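PDB 3IUS: NAD-dependent epimerase/dehydratase domain-containing protein from Ruegeria pomeroyi DSS-3, which is of unknown function but, as an atypical short-chain dehydrogenase/reductase relative with a Rossmann fold, probably binds an NAD-type dinucleotide. Local coordinates for residues D78-A83 with Q136-V141; A90-F95 with P142-H147. All blocks are in the same frame, centred on the assembly; numbering follows the deposited sequence.

Contact 1. Residues D78-A83 with Q136-V141; sequences DPVLAA and QQWQAV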
loop_
_atom_site.group_PDB
_atom_site.type_symbol
_atom_site.label_atom_id
_atom_site.label_comp_id
_atom_site.label_asym_id
_atom_site.label_seq_id
_atom_site.Cartn_x
_atom_site.Cartn_y
_atom_site.Cartn_z
ATOM N N ASP A 78 11.845 -3.153 10.697
ATOM C CA ASP A 78 11.748 -1.855 10.033
ATOM C C ASP A 78 13.064 -1.087 9.975
ATOM O O ASP A 78 13.639 -0.755 11.008
ATOM C CB ASP A 78 10.680 -0.988 10.700
ATOM C CG ASP A 78 10.409 0.286 9.934
ATOM O OD1 ASP A 78 9.416 0.315 9.176
ATOM O OD2 ASP A 78 11.190 1.252 10.077
ATOM N N PRO A 79 13.525 -0.777 8.752
ATOM C CA PRO A 79 14.782 -0.059 8.505
ATOM C C PRO A 79 14.784 1.376 9.039
ATOM O O PRO A 79 15.843 1.859 9.434
ATOM C CB PRO A 79 14.888 -0.054 6.973
ATOM C CG PRO A 79 13.995 -1.168 6.522
ATOM C CD PRO A 79 12.876 -1.198 7.500
ATOM N N VAL A 80 13.633 2.046 9.041
ATOM C CA VAL A 80 13.549 3.414 9.548
ATOM C C VAL A 80 13.781 3.424 11.059
ATOM O O VAL A 80 14.563 4.221 11.572
ATOM C CB VAL A 80 12.198 4.088 9.206
ATOM C CG1 VAL A 80 12.029 5.389 9.986
ATOM C CG2 VAL A 80 12.091 4.348 7.708
ATOM N N LEU A 81 13.114 2.520 11.766
ATOM C CA LEU A 81 13.314 2.392 13.208
ATOM C C LEU A 81 14.732 1.920 13.520
ATOM O O LEU A 81 15.318 2.311 14.525
ATOM C CB LEU A 81 12.288 1.431 13.818
ATOM C CG LEU A 81 10.836 1.911 13.900
ATOM C CD1 LEU A 81 9.927 0.800 14.414
ATOM C CD2 LEU A 81 10.724 3.151 14.776
ATOM N N ALA A 82 15.290 1.077 12.658
ATOM C CA ALA A 82 16.636 0.558 12.881
ATOM C C ALA A 82 17.668 1.688 12.873
ATOM O O ALA A 82 18.635 1.665 13.637
ATOM C CB ALA A 82 16.985 -0.499 11.835
ATOM N N ALA A 83 17.446 2.685 12.022
ATOM C CA ALA A 83 18.400 3.775 11.855
ATOM C C ALA A 83 18.069 4.991 12.716
ATOM O O ALA A 83 18.957 5.756 13.084
ATOM C CB ALA A 83 18.496 4.178 10.385
ATOM N N GLN A 136 4.910 -4.525 14.879
ATOM C CA GLN A 136 5.083 -4.673 16.322
ATOM C C GLN A 136 6.110 -3.685 16.858
ATOM O O GLN A 136 5.947 -3.130 17.952
ATOM C CB GLN A 136 5.464 -6.121 16.672
ATOM C CG GLN A 136 4.303 -7.108 16.487
ATOM C CD GLN A 136 4.736 -8.564 16.390
ATOM O OE1 GLN A 136 5.927 -8.880 16.392
ATOM N NE2 GLN A 136 3.760 -9.459 16.306
ATOM N N GLN A 137 7.167 -3.466 16.086
ATOM C CA GLN A 137 8.201 -2.508 16.470
ATOM C C GLN A 137 7.622 -1.096 16.552
ATOM O O GLN A 137 7.847 -0.375 17.523
ATOM C CB GLN A 137 9.386 -2.579 15.499
ATOM C CG GLN A 137 10.191 -3.861 15.632
ATOM C CD GLN A 137 11.200 -4.055 14.507
ATOM O OE1 GLN A 137 11.116 -3.418 13.454
ATOM N NE2 GLN A 137 12.151 -4.956 14.723
ATOM N N TRP A 138 6.857 -0.711 15.539
ATOM C CA TRP A 138 6.201 0.590 15.549
ATOM C C TRP A 138 5.211 0.716 16.712
ATOM O O TRP A 138 5.202 1.723 17.412
ATOM C CB TRP A 138 5.518 0.853 14.207
ATOM C CG TRP A 138 6.485 1.279 13.153
ATOM C CD1 TRP A 138 6.939 0.534 12.099
ATOM C CD2 TRP A 138 7.126 2.553 13.048
ATOM N NE1 TRP A 138 7.823 1.268 11.346
ATOM C CE2 TRP A 138 7.955 2.512 11.908
ATOM C CE3 TRP A 138 7.078 3.726 13.807
ATOM C CZ2 TRP A 138 8.731 3.600 11.510
ATOM C CZ3 TRP A 138 7.849 4.804 13.412
ATOM C CH2 TRP A 138 8.664 4.733 12.273
ATOM N N GLN A 139 4.406 -0.319 16.934
ATOM C CA GLN A 139 3.395 -0.277 17.992
ATOM C C GLN A 139 4.003 -0.233 19.396
ATOM O O GLN A 139 3.307 0.074 20.363
ATOM C CB GLN A 139 2.422 -1.458 17.871
ATOM C CG GLN A 139 1.499 -1.403 16.654
ATOM C CD GLN A 139 0.269 -0.541 16.883
ATOM O OE1 GLN A 139 0.167 0.161 17.888
ATOM N NE2 GLN A 139 -0.677 -0.596 15.952
ATOM N N ALA A 140 5.294 -0.536 19.506
ATOM C CA ALA A 140 5.964 -0.529 20.809
ATOM C C ALA A 140 6.470 0.850 21.236
ATOM O O ALA A 140 6.745 1.072 22.417
ATOM C CB ALA A 140 7.103 -1.538 20.830
ATOM N N VAL A 141 6.591 1.769 20.284
ATOM C CA VAL A 141 7.101 3.111 20.571
ATOM C C VAL A 141 6.126 3.888 21.458
ATOM O O VAL A 141 5.048 4.275 21.022
ATOM C CB VAL A 141 7.362 3.914 19.283
ATOM C CG1 VAL A 141 8.049 5.226 19.607
ATOM C CG2 VAL A 141 8.203 3.097 18.294
HETATM O O HOH W 1 14.221 -2.535 13.112
#
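Trp138 and Asp78 join two neighbouring helices on one side of the Rossmann fold, the side chain of Asp78 serving at once as N-cap of helix 79-90 and as acceptor for the indole of helix 126-140. Trp138 NE1 donates to Asp78 OD1 at 2.9 Å, almost straight; the oxygen lies in the indole plane, yet is met from above the carboxylate, whose plane stands 83° to the ring. The other oxygen, OD2, caps the helix: its anti lone pair takes Leu81 N at 2.9 Å, and Val80 N adds a weak bond. CG of Asp78 lies anti to the backbone N (chi1 -172°), which lets one carboxylate serve cap and indole together. A phenylalanine in place of Trp138 would probably leave OD1 without its N-H mate and strip part of the surface under Leu81. That leucine lies over one indole face, with CD1 above the five-membered ring and CD2 above the six-membered one; Tyr100 stacks on Trp138 too. A water lies within bonding distance of both Asp78 O and Gln137 OE1. The Gln137 amide, partly exposed, is held at both ends, NE2 giving to Gly76 O, while OE1 accepts Asp78 N in the carbonyl plane, 2.9 Å away with an N-H...O angle of 172°.

Contact 2. Residues A90-F95 with P142-H147; sequences ARAAQF and PNLPLH
Ala92 sets its methyl against the backbone of the turn at Pro142 and Asn143, and here the two segments have their nearest CA atoms, Ala92 CA and Leu144 CA, 5.0 Å apart. The methyl carbon CB is 3.6 Å from Pro142 O and a little farther from Asn143 O, so it meets two successive carbonyl oxygens. Pro145 makes the matching contact from its own side of the interface: ring atom CG comes to 3.4 Å from Phe95 O, and CD faces Ala92 O. Both segments belong to the connections of a Rossmann-type parallel sheet: 90-95 leads from helix 79-90 into strand 97-103, while residues 142-147 lead from helix 126-140 into strand 146-155, the strand paired beside it. Among apolar side chains, Leu144 reaches in with one branch. With CG anti to the backbone N (chi1 -158°), the end of the side chain comes nearer to 90-95 than its CB bond alone suggests, and CD1 approaches the Phe95 ring obliquely, 3.9 Å from CD2, while also lying 4.2 Å from Ala92 CB. Phe95 CB touches Pro145 CG at 4.1 Å. No hydrogen bond crosses between the two segments; the backbone of Pro145 and His147 bonds instead to Val98 of strand 97-103. Pro145 is the centre of an inverse gamma turn just ahead of strand 146-155.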
loop_
_atom_site.group_PDB
_atom_site.type_symbol
_atom_site.label_atom_id
_atom_site.label_comp_id
_atom_site.label_asym_id
_atom_site.label_seq_id
_atom_site.Cartn_x
_atom_site.Cartn_y
_atom_site.Cartn_z
ATOM N N ALA A 90 12.152 9.560 21.146
ATOM C CA ALA A 90 12.405 10.740 21.959
ATOM C C ALA A 90 11.490 11.907 21.592
ATOM O O ALA A 90 11.086 12.675 22.461
ATOM C CB ALA A 90 13.871 11.156 21.847
ATOM N N ARG A 91 11.165 12.035 20.307
ATOM C CA ARG A 91 10.326 13.139 19.829
ATOM C C ARG A 91 8.843 12.771 19.682
ATOM O O ARG A 91 8.082 13.501 19.048
ATOM C CB ARG A 91 10.836 13.648 18.476
ATOM C CG ARG A 91 12.192 14.331 18.499
ATOM C CD ARG A 91 12.642 14.598 17.067
ATOM N NE ARG A 91 13.871 15.381 16.979
ATOM C CZ ARG A 91 13.912 16.685 16.731
ATOM N NH1 ARG A 91 12.787 17.366 16.551
ATOM N NH2 ARG A 91 15.080 17.310 16.662
ATOM N N ALA A 92 8.439 11.645 20.262
ATOM C CA ALA A 92 7.083 11.118 20.073
ATOM C C ALA A 92 5.976 12.161 20.214
ATOM O O ALA A 92 5.044 12.199 19.412
ATOM C CB ALA A 92 6.832 9.955 21.021
ATOM N N ALA A 93 6.089 13.010 21.232
ATOM C CA ALA A 93 5.042 13.971 21.559
ATOM C C ALA A 93 4.918 15.139 20.575
ATOM O O ALA A 93 3.922 15.862 20.594
ATOM C CB ALA A 93 5.229 14.491 22.983
ATOM N N GLN A 94 5.906 15.326 19.706
ATOM C CA GLN A 94 5.833 16.457 18.790
ATOM C C GLN A 94 5.059 16.116 17.519
ATOM O O GLN A 94 4.650 17.009 16.782
ATOM C CB GLN A 94 7.221 17.018 18.476
ATOM C CG GLN A 94 8.100 16.118 17.644
ATOM C CD GLN A 94 9.557 16.518 17.724
ATOM O OE1 GLN A 94 10.265 16.512 16.722
ATOM N NE2 GLN A 94 10.012 16.874 18.926
ATOM N N PHE A 95 4.831 14.828 17.284
ATOM C CA PHE A 95 4.066 14.415 16.117
ATOM C C PHE A 95 2.577 14.426 16.412
ATOM O O PHE A 95 2.151 14.147 17.532
ATOM C CB PHE A 95 4.480 13.013 15.657
ATOM C CG PHE A 95 5.955 12.869 15.408
ATOM C CD1 PHE A 95 6.568 13.563 14.375
ATOM C CD2 PHE A 95 6.725 12.039 16.204
ATOM C CE1 PHE A 95 7.929 13.433 14.143
ATOM C CE2 PHE A 95 8.086 11.903 15.980
ATOM C CZ PHE A 95 8.688 12.602 14.947
ATOM N N PRO A 142 6.512 4.126 22.715
ATOM C CA PRO A 142 5.605 4.784 23.664
ATOM C C PRO A 142 5.112 6.152 23.179
ATOM O O PRO A 142 5.913 6.976 22.733
ATOM C CB PRO A 142 6.472 4.951 24.922
ATOM C CG PRO A 142 7.583 3.966 24.779
ATOM C CD PRO A 142 7.830 3.833 23.299
ATOM N N ASN A 143 3.802 6.374 23.259
ATOM C CA ASN A 143 3.201 7.685 23.009
ATOM C C ASN A 143 3.280 8.184 21.569
ATOM O O ASN A 143 3.022 9.355 21.296
ATOM C CB ASN A 143 3.787 8.732 23.955
ATOM C CG ASN A 143 3.657 8.337 25.412
ATOM O OD1 ASN A 143 4.654 8.222 26.122
ATOM N ND2 ASN A 143 2.429 8.114 25.861
ATOM N N LEU A 144 3.637 7.295 20.650
ATOM C CA LEU A 144 3.627 7.629 19.233
ATOM C C LEU A 144 2.195 7.538 18.696
ATOM O O LEU A 144 1.506 6.543 18.934
ATOM C CB LEU A 144 4.552 6.673 18.477
ATOM C CG LEU A 144 5.110 7.115 17.126
ATOM C CD1 LEU A 144 6.027 8.324 17.277
ATOM C CD2 LEU A 144 5.857 5.959 16.488
ATOM N N PRO A 145 1.735 8.580 17.980
ATOM C CA PRO A 145 0.386 8.603 17.396
ATOM C C PRO A 145 0.345 7.700 16.172
ATOM O O PRO A 145 0.104 8.183 15.067
ATOM C CB PRO A 145 0.209 10.060 16.949
ATOM C CG PRO A 145 1.441 10.798 17.408
ATOM C CD PRO A 145 2.505 9.786 17.633
ATOM N N LEU A 146 0.583 6.410 16.381
ATOM C CA LEU A 146 0.771 5.459 15.288
ATOM C C LEU A 146 -0.536 4.972 14.678
ATOM O O LEU A 146 -1.508 4.707 15.382
ATOM C CB LEU A 146 1.574 4.250 15.776
ATOM C CG LEU A 146 1.746 3.145 14.733
ATOM C CD1 LEU A 146 2.700 3.598 13.624
ATOM C CD2 LEU A 146 2.214 1.858 15.383
ATOM N N HIS A 147 -0.538 4.832 13.355
ATOM C CA HIS A 147 -1.668 4.284 12.634
ATOM C C HIS A 147 -1.060 3.330 11.645
ATOM O O HIS A 147 -0.081 3.673 10.992
ATOM C CB HIS A 147 -2.439 5.389 11.907
ATOM C CG HIS A 147 -2.906 6.485 12.817
ATOM N ND1 HIS A 147 -2.047 7.423 13.348
ATOM C CD2 HIS A 147 -4.135 6.781 13.302
ATOM C CE1 HIS A 147 -2.728 8.250 14.122
ATOM N NE2 HIS A 147 -3.997 7.885 14.110
#

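From the N terminus the chain passes strand 66-69 and enters helix 79-90, whose first turn belongs to contact 1 and whose far end runs into 90-95 of contact 2. Strand 97-103 and helix 126-140 follow; the end of that helix closes the contact 1 loop of 52 residues, and 142-147, directly after, closes contact 2 over 46. The segments alternate, so the two loops cross. Together they fasten helix 126-140 and the approach to strand 146-155 onto the start of helix 79-90 and the loop that follows it. Their centres are about 12 Å apart, and they touch directly: Trp138 CE3 packs 3.7 Å from Leu144 CD2, while Leu146 CD2 lies 3.5 Å from Trp138 C.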